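Local coordinates for protein putative hydrolase (Burkholderia cenocepacia, PDB 4X00) that is probably a hydrolase of the alpha/beta hydrolase fold, thought to act as an aryl esterase, though its natural substrate is not established, at residues Asp137-Leu142 with Ala231-Lys236; Pro237-Ala242 with Ile249-Tyr254. All blocks are in the same frame, centred on the assembly; numbering follows the deposited sequence.

Interaction 1: residues Asp137-Leu142 with Ala231-Lys236; sequences DGVIEL and ALVKAK. With EDO (1,2-ethanediol), chain G.
V233 sets CG1 anti to its backbone N (chi1 172°), which leaves CG2 beside that nitrogen; V139, with nearly the same torsion, likewise keeps its CG2 next to its own nitrogen. The two CG2 methyls meet, 4.2 Å apart, while the side chains cross at about a right angle. The branched V233 points toward residues 137-142 and divides its methyls between two backbone carbonyls: CG1 lies 3.7 Å from G138 O, and CG2 lies 3.9 Å from D137 O. These are van der Waals contacts, and G138 O gets its hydrogen bond from Y226 OH instead. Valine suits the site, since its short forked end fits among backbone atoms in this buried contact. D137 adopts a backbone conformation in the left-handed region, with phi and psi both positive, turning the chain sharply after strand 132-136. Its carboxylate OD2 accepts a bond from G227 N and lies close to D230 OD2. Beyond V233, K234 is the N-cap of helix 235-245. A 1,2-ethanediol, probably from the crystallisation liquor, takes a hydrogen bond through O2 from A235 N (2.9 Å, 161° at the hydrogen), occupying an amide of the first helical turn. With D230, whose OD1 accepts bonds from L232 N and V233 N, a candidate acid of a Ser-His-Asp triad with S112 and H259, and V139 packing against the putative nucleophile elbow, the arrangement is consistent with the loops around an alpha/beta hydrolase active site.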
loop_
_atom_site.group_PDB
_atom_site.type_symbol
_atom_site.label_atom_id
_atom_site.label_comp_id
_atom_site.label_asym_id
_atom_site.label_seq_id
_atom_site.Cartn_x
_atom_site.Cartn_y
_atom_site.Cartn_z
ATOM N N ASP A 137 0.965 7.927 1.881
ATOM C CA ASP A 137 -0.353 8.355 1.398
ATOM C C ASP A 137 -1.395 7.311 1.740
ATOM O O ASP A 137 -2.286 6.994 0.945
ATOM C CB ASP A 137 -0.297 8.666 -0.099
ATOM C CG ASP A 137 0.496 9.926 -0.342
ATOM O OD1 ASP A 137 1.736 9.807 -0.319
ATOM O OD2 ASP A 137 -0.095 11.044 -0.423
ATOM N N GLY A 138 -1.277 6.775 2.948
ATOM C CA GLY A 138 -2.145 5.708 3.386
ATOM C C GLY A 138 -3.580 6.114 3.605
ATOM O O GLY A 138 -3.904 7.223 4.094
ATOM N N VAL A 139 -4.476 5.206 3.228
ATOM C CA VAL A 139 -5.824 5.316 3.732
ATOM C C VAL A 139 -5.777 5.144 5.238
ATOM O O VAL A 139 -5.169 4.189 5.724
ATOM C CB VAL A 139 -6.752 4.267 3.095
ATOM C CG1 VAL A 139 -8.113 4.212 3.862
ATOM C CG2 VAL A 139 -6.966 4.608 1.625
ATOM N N ILE A 140 -6.413 6.064 5.962
ATOM C CA ILE A 140 -6.578 5.948 7.408
ATOM C C ILE A 140 -8.001 5.436 7.610
ATOM O O ILE A 140 -8.203 4.266 7.943
ATOM C CB ILE A 140 -6.302 7.282 8.134
ATOM C CG1 ILE A 140 -4.866 7.754 7.825
ATOM C CG2 ILE A 140 -6.535 7.121 9.634
ATOM C CD1 ILE A 140 -3.753 6.719 8.165
ATOM N N GLU A 141 -8.994 6.278 7.336
ATOM C CA GLU A 141 -10.368 5.792 7.208
ATOM C C GLU A 141 -10.937 6.204 5.879
ATOM O O GLU A 141 -10.554 7.232 5.318
ATOM C CB GLU A 141 -11.258 6.325 8.341
ATOM C CG GLU A 141 -10.801 5.817 9.698
ATOM C CD GLU A 141 -11.371 6.583 10.865
ATOM O OE1 GLU A 141 -11.521 7.819 10.764
ATOM O OE2 GLU A 141 -11.672 5.931 11.902
ATOM N N LEU A 142 -11.870 5.400 5.384
ATOM C CA LEU A 142 -12.566 5.708 4.148
ATOM C C LEU A 142 -13.796 6.551 4.460
ATOM O O LEU A 142 -14.902 6.031 4.536
ATOM C CB LEU A 142 -12.949 4.422 3.430
ATOM C CG LEU A 142 -11.786 3.553 2.971
ATOM C CD1 LEU A 142 -12.287 2.151 2.619
ATOM C CD2 LEU A 142 -11.120 4.196 1.761
ATOM N N ALA A 231 -4.353 13.855 -4.665
ATOM C CA ALA A 231 -5.681 14.092 -5.245
ATOM C C ALA A 231 -6.674 12.990 -4.918
ATOM O O ALA A 231 -7.808 13.053 -5.381
ATOM C CB ALA A 231 -5.565 14.273 -6.762
ATOM N N LEU A 232 -6.262 12.012 -4.106
ATOM C CA LEU A 232 -7.141 10.890 -3.798
ATOM C C LEU A 232 -7.382 10.777 -2.314
ATOM O O LEU A 232 -8.528 10.606 -1.887
ATOM C CB LEU A 232 -6.576 9.582 -4.354
ATOM C CG LEU A 232 -6.666 9.488 -5.878
ATOM C CD1 LEU A 232 -5.815 8.346 -6.381
ATOM C CD2 LEU A 232 -8.127 9.309 -6.368
ATOM N N VAL A 233 -6.318 10.869 -1.523
ATOM C CA VAL A 233 -6.451 10.845 -0.069
ATOM C C VAL A 233 -6.157 12.254 0.429
ATOM O O VAL A 233 -5.159 12.841 0.001
ATOM C CB VAL A 233 -5.488 9.811 0.573
ATOM C CG1 VAL A 233 -5.503 9.935 2.099
ATOM C CG2 VAL A 233 -5.876 8.375 0.151
ATOM N N LYS A 234 -7.025 12.808 1.280
ATOM C CA LYS A 234 -6.794 14.143 1.845
ATOM C C LYS A 234 -5.653 14.049 2.868
ATOM O O LYS A 234 -5.811 13.458 3.936
ATOM C CB LYS A 234 -8.058 14.718 2.510
ATOM C CG LYS A 234 -9.229 14.976 1.541
ATOM C CD LYS A 234 -10.466 15.395 2.303
ATOM C CE LYS A 234 -11.592 15.776 1.361
ATOM N NZ LYS A 234 -12.814 16.068 2.143
ATOM N N ALA A 235 -4.507 14.624 2.519
ATOM C CA ALA A 235 -3.266 14.421 3.291
ATOM C C ALA A 235 -3.357 14.965 4.714
ATOM O O ALA A 235 -3.173 14.208 5.678
ATOM C CB ALA A 235 -2.079 15.066 2.561
ATOM N N LYS A 236 -3.618 16.262 4.862
ATOM C CA LYS A 236 -3.604 16.789 6.220
ATOM C C LYS A 236 -4.714 16.193 7.108
ATOM O O LYS A 236 -4.443 15.845 8.251
ATOM C CB LYS A 236 -3.663 18.320 6.199
ATOM C CG LYS A 236 -2.378 18.922 5.637
ATOM C CD LYS A 236 -2.406 20.433 5.719
ATOM C CE LYS A 236 -1.106 21.025 5.209
ATOM N NZ LYS A 236 -1.101 22.493 5.397
HETATM C C1 EDO G . -5.874 17.543 -0.160
HETATM O O1 EDO G . -6.273 17.360 1.196
HETATM C C2 EDO G . -4.395 17.234 -0.341
HETATM O O2 EDO G . -4.125 15.860 -0.119
#

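Interaction 2: residues Pro237-Ala242 with Ile249-Tyr254; sequences PSIARA and IRSELY
I239 on the helix turns its two branches to different residues of strand 250-254. The CG2 methyl, set anti to the backbone N (chi1 -72° for the CG1 branch), rests against S251, 3.6 Å from OG and 3.7 Å from CB. The CG1 arm of I239 runs extended, so that CD1 comes to 3.9 Å from L253 CD2 as the two side chains cross obliquely. L253 does not aim at the helix from its CB, but the end of its side chain, through CD2, comes close to I239; a leucine has the length for this. S251 points toward the helix, and its small side chain leaves room for the isoleucine methyl, while its OG is hydrogen-bonded to K243 NZ. The pieces belong to a right-handed beta-alpha-beta crossover, in which helix 235-245 links the parallel neighbours 222-227 and 250-254, the latter being the outermost strand at this side of the sheet. I239 and A242, one helical turn apart, both face the sheet, where they also touch Y226 and L224 respectively. At A242 the approach is reversed: I249 reaches to the helix end-on, its CD1 lying 3.8 Å from A242 CB and 3.4 Å from A242 O. Alanine, with a single methyl, leaves its own carbonyl accessible to the isoleucine methyl, and the extended isoleucine (chi2 171°) delivers its terminal methyl across the distance between the two backbones.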
loop_
_atom_site.group_PDB
_atom_site.type_symbol
_atom_site.label_atom_id
_atom_site.label_comp_id
_atom_site.label_asym_id
_atom_site.label_seq_id
_atom_site.Cartn_x
_atom_site.Cartn_y
_atom_site.Cartn_z
ATOM N N PRO A 237 -5.941 16.017 6.586
ATOM C CA PRO A 237 -6.952 15.435 7.477
ATOM C C PRO A 237 -6.660 13.976 7.833
ATOM O O PRO A 237 -6.951 13.569 8.949
ATOM C CB PRO A 237 -8.243 15.563 6.660
ATOM C CG PRO A 237 -7.994 16.778 5.777
ATOM C CD PRO A 237 -6.547 16.654 5.397
ATOM N N SER A 238 -6.073 13.211 6.919
ATOM C CA SER A 238 -5.723 11.835 7.233
ATOM C C SER A 238 -4.625 11.782 8.292
ATOM O O SER A 238 -4.705 10.994 9.235
ATOM C CB SER A 238 -5.297 11.116 5.964
ATOM O OG SER A 238 -6.426 10.930 5.123
ATOM N N ILE A 239 -3.589 12.604 8.117
ATOM C CA ILE A 239 -2.510 12.679 9.093
ATOM C C ILE A 239 -3.059 13.089 10.452
ATOM O O ILE A 239 -2.715 12.487 11.473
ATOM C CB ILE A 239 -1.416 13.653 8.626
ATOM C CG1 ILE A 239 -0.638 13.035 7.462
ATOM C CG2 ILE A 239 -0.427 13.956 9.787
ATOM C CD1 ILE A 239 0.222 14.028 6.722
ATOM N N ALA A 240 -3.949 14.076 10.471
ATOM C CA ALA A 240 -4.473 14.578 11.737
ATOM C C ALA A 240 -5.320 13.514 12.427
ATOM O O ALA A 240 -5.233 13.346 13.647
ATOM C CB ALA A 240 -5.278 15.870 11.523
ATOM N N ARG A 241 -6.118 12.773 11.666
ATOM C CA ARG A 241 -6.910 11.700 12.246
ATOM C C ARG A 241 -5.999 10.621 12.827
ATOM O O ARG A 241 -6.214 10.164 13.943
ATOM C CB ARG A 241 -7.846 11.094 11.193
ATOM C CG ARG A 241 -8.600 9.873 11.674
ATOM C CD ARG A 241 -9.517 10.148 12.848
ATOM N NE ARG A 241 -10.307 8.950 13.099
ATOM C CZ ARG A 241 -10.765 8.567 14.286
ATOM N NH1 ARG A 241 -10.526 9.286 15.377
ATOM N NH2 ARG A 241 -11.463 7.442 14.367
ATOM N N ALA A 242 -4.962 10.242 12.086
ATOM C CA ALA A 242 -4.029 9.248 12.602
ATOM C C ALA A 242 -3.318 9.715 13.863
ATOM O O ALA A 242 -3.169 8.918 14.802
ATOM C CB ALA A 242 -3.019 8.875 11.534
ATOM N N ILE A 249 2.832 9.051 16.327
ATOM C CA ILE A 249 3.061 9.084 14.878
ATOM C C ILE A 249 3.878 10.316 14.483
ATOM O O ILE A 249 3.609 11.428 14.950
ATOM C CB ILE A 249 1.716 9.079 14.137
ATOM C CG1 ILE A 249 1.145 7.667 14.225
ATOM C CG2 ILE A 249 1.851 9.496 12.670
ATOM C CD1 ILE A 249 -0.276 7.540 13.722
ATOM N N ARG A 250 4.860 10.109 13.617
ATOM C CA ARG A 250 5.571 11.197 12.974
ATOM C C ARG A 250 5.081 11.301 11.528
ATOM O O ARG A 250 4.712 10.292 10.928
ATOM C CB ARG A 250 7.075 10.951 12.967
ATOM N N SER A 251 5.094 12.500 10.963
ATOM C CA SER A 251 4.643 12.677 9.600
ATOM C C SER A 251 5.547 13.622 8.834
ATOM O O SER A 251 6.276 14.444 9.411
ATOM C CB SER A 251 3.205 13.188 9.575
ATOM O OG SER A 251 3.132 14.456 10.187
ATOM N N GLU A 252 5.493 13.506 7.510
ATOM C CA GLU A 252 6.187 14.419 6.619
ATOM C C GLU A 252 5.285 14.659 5.421
ATOM O O GLU A 252 4.682 13.731 4.912
ATOM C CB GLU A 252 7.532 13.843 6.142
ATOM C CG GLU A 252 8.508 13.443 7.212
ATOM C CD GLU A 252 9.193 14.618 7.861
ATOM O OE1 GLU A 252 8.936 15.770 7.452
ATOM O OE2 GLU A 252 9.999 14.378 8.793
ATOM N N LEU A 253 5.213 15.899 4.986
ATOM C CA LEU A 253 4.502 16.278 3.777
ATOM C C LEU A 253 5.497 16.583 2.686
ATOM O O LEU A 253 6.398 17.407 2.881
ATOM C CB LEU A 253 3.625 17.514 4.008
ATOM C CG LEU A 253 2.348 17.332 4.782
ATOM C CD1 LEU A 253 1.776 18.683 5.147
ATOM C CD2 LEU A 253 1.335 16.520 3.960
ATOM N N TYR A 254 5.327 15.969 1.523
ATOM C CA TYR A 254 6.131 16.290 0.347
ATOM C C TYR A 254 5.347 17.337 -0.428
ATOM O O TYR A 254 4.342 17.002 -1.101
ATOM C CB TYR A 254 6.365 15.051 -0.535
ATOM C CG TYR A 254 7.326 13.992 -0.010
ATOM C CD1 TYR A 254 7.638 13.860 1.345
ATOM C CD2 TYR A 254 7.926 13.114 -0.901
ATOM C CE1 TYR A 254 8.523 12.857 1.782
ATOM C CE2 TYR A 254 8.806 12.139 -0.476
ATOM C CZ TYR A 254 9.110 12.010 0.857
ATOM O OH TYR A 254 10.005 11.011 1.225
#

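Interaction 1 closes before interaction 2 opens, and their centres lie about 9 Å apart on one side of the chain's centre. Helix 235-245 is common to both: its N-terminal end lies beside the loop after strand 132-136, and its following turns pack on strand 250-254. They also touch directly. E141 OE1 forms a salt bridge to R241 NE (2.9 Å), V233 CG1 packs 3.3 Å from S238 OG, and K236 CE approaches L253 CD1. One helix thus ties the loop after the sixth strand of the sheet to the edge strand 250-254, spanning strand 222-227 between them and joining the region of the candidate catalytic acid to the sheet margin.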